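PDB 5JXF: Asp/Glu-specific dipeptidyl-peptidase from Flavobacterium psychrophilum, which removes dipeptides from the N-terminus of oligopeptides, with strict specificity for aspartate or glutamate at the P1 position. Local coordinates for residues Trp229-His234 and Arg697-Asp702; Pro648-Gly653 and Leu676-Val681. All blocks are in the same frame, centred on the assembly; numbering follows the deposited sequence.

Interaction 1: Trp229-His234 and Arg697-Asp702; sequences WVWPRH and RNVMVD. With ARG (arginine), chain E; ASP (aspartic acid), chain F.
V699 meets the loop 229-234 through one methyl group. Its CG1 lies 3.8 Å from CE3 of W231 and is nearly as close to CZ3, so the methyl meets the benzene half of the indole at a slant. W231 has CG anti to its backbone N (chi1 -179°), which extends the ring toward strand 698-702. The next two residues back the indole on one face. R233 N sits 3.4 Å above the ring plane of W231, toward the rim, and P232 CG lies over the same face after a cis peptide bond. R233 CB also approaches V699 CG1, at 4.3 Å. The loop is braced from within by R233 NE, which donates to V230 O at 3.1 Å in the carbonyl plane. The guanidinium of R233 reaches on toward D679.

At the pocket end, the W229 ring carries the amino nitrogen of the bound arginine over its centre, 3.7 Å above the plane. With an alanine in place of W229, that nitrogen would probably lose its aromatic support, and N343 O its indole donor. The loop joins helix 224-227 to strand 239-245, and W231 also packs on C650 and I652 of strand 648-653 and T607 of strand 601-608.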
# COMPACT_ATOMS: atom_id res chain seq x y z
N TRP A 229 -11.53 -6.68 0.57
CA TRP A 229 -11.44 -6.41 -0.88
C TRP A 229 -10.00 -6.25 -1.39
O TRP A 229 -9.79 -5.68 -2.45
CB TRP A 229 -12.23 -5.16 -1.29
CG TRP A 229 -13.65 -5.15 -0.85
CD1 TRP A 229 -14.17 -4.49 0.22
CD2 TRP A 229 -14.74 -5.83 -1.48
NE1 TRP A 229 -15.52 -4.72 0.30
CE2 TRP A 229 -15.90 -5.53 -0.73
CE3 TRP A 229 -14.85 -6.65 -2.61
CZ2 TRP A 229 -17.16 -6.05 -1.06
CZ3 TRP A 229 -16.11 -7.16 -2.95
CH2 TRP A 229 -17.25 -6.85 -2.17
N VAL A 230 -9.01 -6.76 -0.67
CA VAL A 230 -7.61 -6.53 -1.02
C VAL A 230 -6.82 -7.82 -1.24
O VAL A 230 -6.94 -8.77 -0.47
CB VAL A 230 -6.89 -5.71 0.09
CG1 VAL A 230 -5.38 -5.82 -0.07
CG2 VAL A 230 -7.33 -4.24 0.06
N TRP A 231 -6.09 -7.88 -2.35
CA TRP A 231 -5.06 -8.88 -2.58
C TRP A 231 -3.67 -8.18 -2.54
O TRP A 231 -3.55 -7.05 -3.00
CB TRP A 231 -5.25 -9.56 -3.94
CG TRP A 231 -4.23 -10.61 -4.22
CD1 TRP A 231 -3.14 -10.51 -5.04
CD2 TRP A 231 -4.20 -11.93 -3.67
NE1 TRP A 231 -2.43 -11.68 -5.03
CE2 TRP A 231 -3.06 -12.57 -4.19
CE3 TRP A 231 -5.03 -12.63 -2.79
CZ2 TRP A 231 -2.72 -13.87 -3.85
CZ3 TRP A 231 -4.68 -13.91 -2.45
CH2 TRP A 231 -3.54 -14.53 -2.98
N PRO A 232 -2.63 -8.84 -2.00
CA PRO A 232 -2.51 -10.13 -1.30
C PRO A 232 -3.34 -10.19 -0.02
O PRO A 232 -3.55 -9.19 0.67
CB PRO A 232 -1.02 -10.22 -0.99
CG PRO A 232 -0.37 -9.37 -2.04
CD PRO A 232 -1.30 -8.23 -2.24
N ARG A 233 -3.85 -11.38 0.26
CA ARG A 233 -4.69 -11.60 1.42
C ARG A 233 -4.23 -12.86 2.12
O ARG A 233 -3.87 -13.85 1.48
CB ARG A 233 -6.18 -11.74 1.01
CG ARG A 233 -7.12 -12.07 2.17
CD ARG A 233 -7.73 -10.80 2.77
NE ARG A 233 -8.53 -10.22 1.73
CZ ARG A 233 -9.83 -10.02 1.76
NH1 ARG A 233 -10.56 -10.28 2.83
NH2 ARG A 233 -10.38 -9.51 0.69
N HIS A 234 -4.26 -12.84 3.45
CA HIS A 234 -3.82 -13.98 4.23
C HIS A 234 -4.84 -14.37 5.28
O HIS A 234 -4.48 -14.68 6.41
CB HIS A 234 -2.47 -13.64 4.89
CG HIS A 234 -1.46 -13.11 3.93
ND1 HIS A 234 -1.56 -11.86 3.37
CD2 HIS A 234 -0.34 -13.66 3.41
CE1 HIS A 234 -0.54 -11.65 2.56
NE2 HIS A 234 0.22 -12.73 2.56
N ARG A 697 -10.30 -10.59 -10.30
CA ARG A 697 -9.94 -11.88 -9.75
C ARG A 697 -10.80 -12.18 -8.54
O ARG A 697 -11.22 -11.28 -7.82
CB ARG A 697 -8.45 -11.93 -9.32
CG ARG A 697 -7.44 -11.69 -10.42
CD ARG A 697 -7.33 -12.87 -11.39
NE ARG A 697 -6.27 -12.68 -12.38
CZ ARG A 697 -6.43 -12.01 -13.52
NH1 ARG A 697 -7.61 -11.45 -13.81
NH2 ARG A 697 -5.41 -11.88 -14.36
N ASN A 698 -11.06 -13.47 -8.30
CA ASN A 698 -11.73 -13.82 -7.07
C ASN A 698 -10.70 -14.34 -6.08
O ASN A 698 -9.65 -14.85 -6.49
CB ASN A 698 -12.85 -14.85 -7.32
CG ASN A 698 -12.32 -16.26 -7.62
OD1 ASN A 698 -11.55 -16.47 -8.57
ND2 ASN A 698 -12.73 -17.22 -6.80
N VAL A 699 -10.97 -14.18 -4.79
CA VAL A 699 -10.06 -14.63 -3.75
C VAL A 699 -10.63 -15.83 -3.01
O VAL A 699 -11.79 -15.80 -2.56
CB VAL A 699 -9.75 -13.50 -2.75
CG1 VAL A 699 -8.50 -13.83 -1.89
CG2 VAL A 699 -9.53 -12.21 -3.52
N MET A 700 -9.81 -16.87 -2.88
CA MET A 700 -10.17 -18.16 -2.28
C MET A 700 -9.26 -18.56 -1.14
O MET A 700 -8.04 -18.36 -1.21
CB MET A 700 -10.14 -19.26 -3.34
CG MET A 700 -11.28 -19.22 -4.35
SD MET A 700 -10.83 -19.74 -6.03
CE MET A 700 -9.68 -18.42 -6.48
N VAL A 701 -9.83 -19.11 -0.08
CA VAL A 701 -8.98 -19.73 0.93
C VAL A 701 -8.52 -21.07 0.38
O VAL A 701 -9.34 -21.85 -0.12
CB VAL A 701 -9.69 -19.96 2.29
CG1 VAL A 701 -8.64 -20.22 3.38
CG2 VAL A 701 -10.59 -18.80 2.68
N ASP A 702 -7.22 -21.33 0.46
CA ASP A 702 -6.65 -22.63 0.08
C ASP A 702 -7.17 -23.71 1.04
O ASP A 702 -7.10 -23.50 2.25
CB ASP A 702 -5.11 -22.52 0.13
CG ASP A 702 -4.42 -23.66 -0.58
OD1 ASP A 702 -4.66 -24.84 -0.19
OD2 ASP A 702 -3.66 -23.38 -1.53
N ARG E . -15.50 -8.60 1.32
CA ARG E . -16.21 -9.83 1.65
C ARG E . -17.46 -9.93 0.77
O ARG E . -18.29 -9.03 0.78
CB ARG E . -16.57 -9.87 3.14
CG ARG E . -15.35 -9.91 4.09
CD ARG E . -15.78 -9.84 5.56
NE ARG E . -16.54 -8.63 5.85
CZ ARG E . -16.00 -7.49 6.28
NH1 ARG E . -14.68 -7.40 6.48
NH2 ARG E . -16.77 -6.43 6.51
N ASP F . -17.57 -11.01 0.00
CA ASP F . -18.68 -11.17 -0.95
C ASP F . -19.86 -11.97 -0.42
O ASP F . -20.41 -12.82 -1.13
CB ASP F . -18.17 -11.80 -2.26
CG ASP F . -17.61 -10.77 -3.23
OD1 ASP F . -17.97 -9.58 -3.12
OD2 ASP F . -16.82 -11.15 -4.13

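Interaction 2: Pro648-Gly653 and Leu676-Val681; sequences PVCFIG and LNFDRV. With ASP (aspartic acid), chain F; ARG (arginine), chain E.
C650 SG comes to the F678 ring at a slant, near CZ and CE1. The sulfur is 4.1 Å from CZ of F678 and 5.2 Å from the ring centroid, on a line 74° off the ring normal. This is a sulfur-aromatic contact at the far end of the phenyl group. The ring also touches V699 and V701 of strand 698-702, and D237 of the charge relay system assigned by similarity.

The other flat group is the R680 guanidinium. The carboxylate of the bound aspartate lies at its edge, close to its plane. NE of R680 donates to OD2 of this ligand at 2.8 Å, and NH2 of R680 donates to OD1 at 2.8 Å. Two parallel N-H donors thus grip both carboxylate oxygens. The side chain is bent at chi3 (-87°), which turns the guanidinium edge to the ligand. NH1 bonds to S687 OG.

D679 OD1 accepts the amino group of the bound arginine at 2.9 Å, while OD2 takes a hydrogen bond from the backbone N of W229. F678 O takes a weak bond from N of the bound aspartate at 3.3 Å.

Away from the ligands, I652 CG2 and V681 CG1 meet at 4.2 Å, their side chains crossing at about a right angle. This is apolar packing.

F678 and D679 both face V699, a classic beta bulge at the end of strand 673-680. The bulge and R680 line the dipeptide pocket of this S46 serine peptidase. The pair of hydrogen bonds from R680 NE and NH2 is consistent with its role, assigned by similarity, in recognising an acidic P1 residue.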
# COMPACT_ATOMS: atom_id res chain seq x y z
N PRO A 648 0.47 -22.75 2.31
CA PRO A 648 -0.41 -21.94 1.46
C PRO A 648 -1.55 -21.39 2.29
O PRO A 648 -1.98 -22.01 3.26
CB PRO A 648 -0.90 -22.94 0.41
CG PRO A 648 0.16 -23.98 0.38
CD PRO A 648 0.62 -24.12 1.79
N VAL A 649 -2.03 -20.21 1.94
CA VAL A 649 -3.10 -19.64 2.72
C VAL A 649 -4.27 -19.23 1.82
O VAL A 649 -5.40 -19.62 2.07
CB VAL A 649 -2.60 -18.45 3.56
CG1 VAL A 649 -3.74 -17.71 4.18
CG2 VAL A 649 -1.68 -18.96 4.64
N CYS A 650 -4.00 -18.45 0.77
CA CYS A 650 -5.03 -18.00 -0.16
C CYS A 650 -4.52 -18.09 -1.58
O CYS A 650 -3.31 -18.18 -1.81
CB CYS A 650 -5.47 -16.55 0.12
SG CYS A 650 -6.13 -16.19 1.76
N PHE A 651 -5.45 -18.06 -2.53
CA PHE A 651 -5.09 -17.88 -3.94
C PHE A 651 -6.21 -17.18 -4.71
O PHE A 651 -7.29 -16.93 -4.17
CB PHE A 651 -4.72 -19.22 -4.60
CG PHE A 651 -5.87 -20.21 -4.73
CD1 PHE A 651 -6.20 -21.05 -3.69
CD2 PHE A 651 -6.57 -20.34 -5.93
CE1 PHE A 651 -7.24 -21.98 -3.82
CE2 PHE A 651 -7.59 -21.27 -6.07
CZ PHE A 651 -7.93 -22.08 -5.01
N ILE A 652 -5.93 -16.83 -5.96
CA ILE A 652 -6.86 -16.04 -6.76
C ILE A 652 -6.96 -16.59 -8.17
O ILE A 652 -6.01 -17.17 -8.68
CB ILE A 652 -6.45 -14.54 -6.86
CG1 ILE A 652 -4.95 -14.39 -7.18
CG2 ILE A 652 -6.75 -13.81 -5.58
CD1 ILE A 652 -4.51 -12.90 -7.51
N GLY A 653 -8.12 -16.39 -8.80
CA GLY A 653 -8.31 -16.80 -10.18
C GLY A 653 -9.21 -15.89 -10.99
O GLY A 653 -9.73 -14.89 -10.50
N LEU A 676 -11.91 -22.17 -1.21
CA LEU A 676 -13.17 -21.64 -0.68
C LEU A 676 -13.27 -20.15 -0.99
O LEU A 676 -12.51 -19.36 -0.43
CB LEU A 676 -13.24 -21.91 0.81
CG LEU A 676 -14.30 -21.24 1.66
CD1 LEU A 676 -15.70 -21.73 1.29
CD2 LEU A 676 -13.99 -21.55 3.10
N ASN A 677 -14.17 -19.77 -1.90
CA ASN A 677 -14.28 -18.39 -2.34
C ASN A 677 -14.74 -17.46 -1.24
O ASN A 677 -15.56 -17.85 -0.41
CB ASN A 677 -15.24 -18.28 -3.52
CG ASN A 677 -15.31 -16.89 -4.08
OD1 ASN A 677 -14.37 -16.44 -4.74
ND2 ASN A 677 -16.43 -16.20 -3.84
N PHE A 678 -14.20 -16.24 -1.20
CA PHE A 678 -14.62 -15.33 -0.15
C PHE A 678 -14.49 -13.84 -0.42
O PHE A 678 -14.99 -13.04 0.37
CB PHE A 678 -13.91 -15.68 1.16
CG PHE A 678 -12.47 -15.22 1.25
CD1 PHE A 678 -11.45 -15.99 0.69
CD2 PHE A 678 -12.13 -14.07 1.95
CE1 PHE A 678 -10.10 -15.59 0.82
CE2 PHE A 678 -10.78 -13.65 2.08
CZ PHE A 678 -9.77 -14.42 1.51
N ASP A 679 -13.87 -13.45 -1.53
CA ASP A 679 -13.78 -12.03 -1.83
C ASP A 679 -13.42 -11.77 -3.28
O ASP A 679 -13.24 -12.71 -4.05
CB ASP A 679 -12.73 -11.36 -0.93
CG ASP A 679 -13.14 -9.95 -0.50
OD1 ASP A 679 -14.08 -9.39 -1.10
OD2 ASP A 679 -12.52 -9.41 0.44
N ARG A 680 -13.28 -10.49 -3.62
CA ARG A 680 -12.70 -10.06 -4.89
C ARG A 680 -11.57 -9.10 -4.60
O ARG A 680 -11.55 -8.48 -3.54
CB ARG A 680 -13.73 -9.35 -5.77
CG ARG A 680 -14.77 -10.25 -6.44
CD ARG A 680 -15.81 -9.38 -7.05
NE ARG A 680 -16.85 -9.07 -6.07
CZ ARG A 680 -17.78 -8.15 -6.24
NH1 ARG A 680 -17.78 -7.41 -7.33
NH2 ARG A 680 -18.71 -7.95 -5.30
N VAL A 681 -10.64 -8.96 -5.54
CA VAL A 681 -9.52 -8.04 -5.34
C VAL A 681 -9.96 -6.59 -5.60
O VAL A 681 -10.95 -6.34 -6.30
CB VAL A 681 -8.32 -8.39 -6.25
CG1 VAL A 681 -7.96 -9.85 -6.10
CG2 VAL A 681 -8.61 -8.08 -7.71
N ASP F . -17.57 -11.01 0.00
CA ASP F . -18.68 -11.17 -0.95
C ASP F . -19.86 -11.97 -0.42
O ASP F . -20.41 -12.82 -1.13
CB ASP F . -18.17 -11.80 -2.26
CG ASP F . -17.61 -10.77 -3.23
OD1 ASP F . -17.97 -9.58 -3.12
OD2 ASP F . -16.82 -11.15 -4.13
N ARG E . -15.50 -8.60 1.32
CA ARG E . -16.21 -9.83 1.65
C ARG E . -17.46 -9.93 0.77
O ARG E . -18.29 -9.03 0.78
CB ARG E . -16.57 -9.87 3.14
CG ARG E . -15.35 -9.91 4.09
CD ARG E . -15.78 -9.84 5.56
NE ARG E . -16.54 -8.63 5.85
CZ ARG E . -16.00 -7.49 6.28
NH1 ARG E . -14.68 -7.40 6.48
NH2 ARG E . -16.77 -6.43 6.51

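Interactions 1 and 2 have centres about 3 Å apart. Strand 698-702 of interaction 1 lies in an antiparallel sheet between the two strands of interaction 2, 648-653 and 673-680, and loop 229-234 packs against it. V701 N probably donates to L676 O at 2.7 Å on one flank. On the other, N698 O packs against I652 CG2 at 3.2 Å. The two contacts also meet in a salt bridge between R233 NH2 and D679 OD2, modelled 2.2 Å apart, which is doubtfully short. Both reach the bound dipeptide: W229 turns a ring face to the arginine N, and segment 676-681 contributes polar groups. The backbone N atoms of G660 and of S662, the probable catalytic serine, also bond to the aspartate.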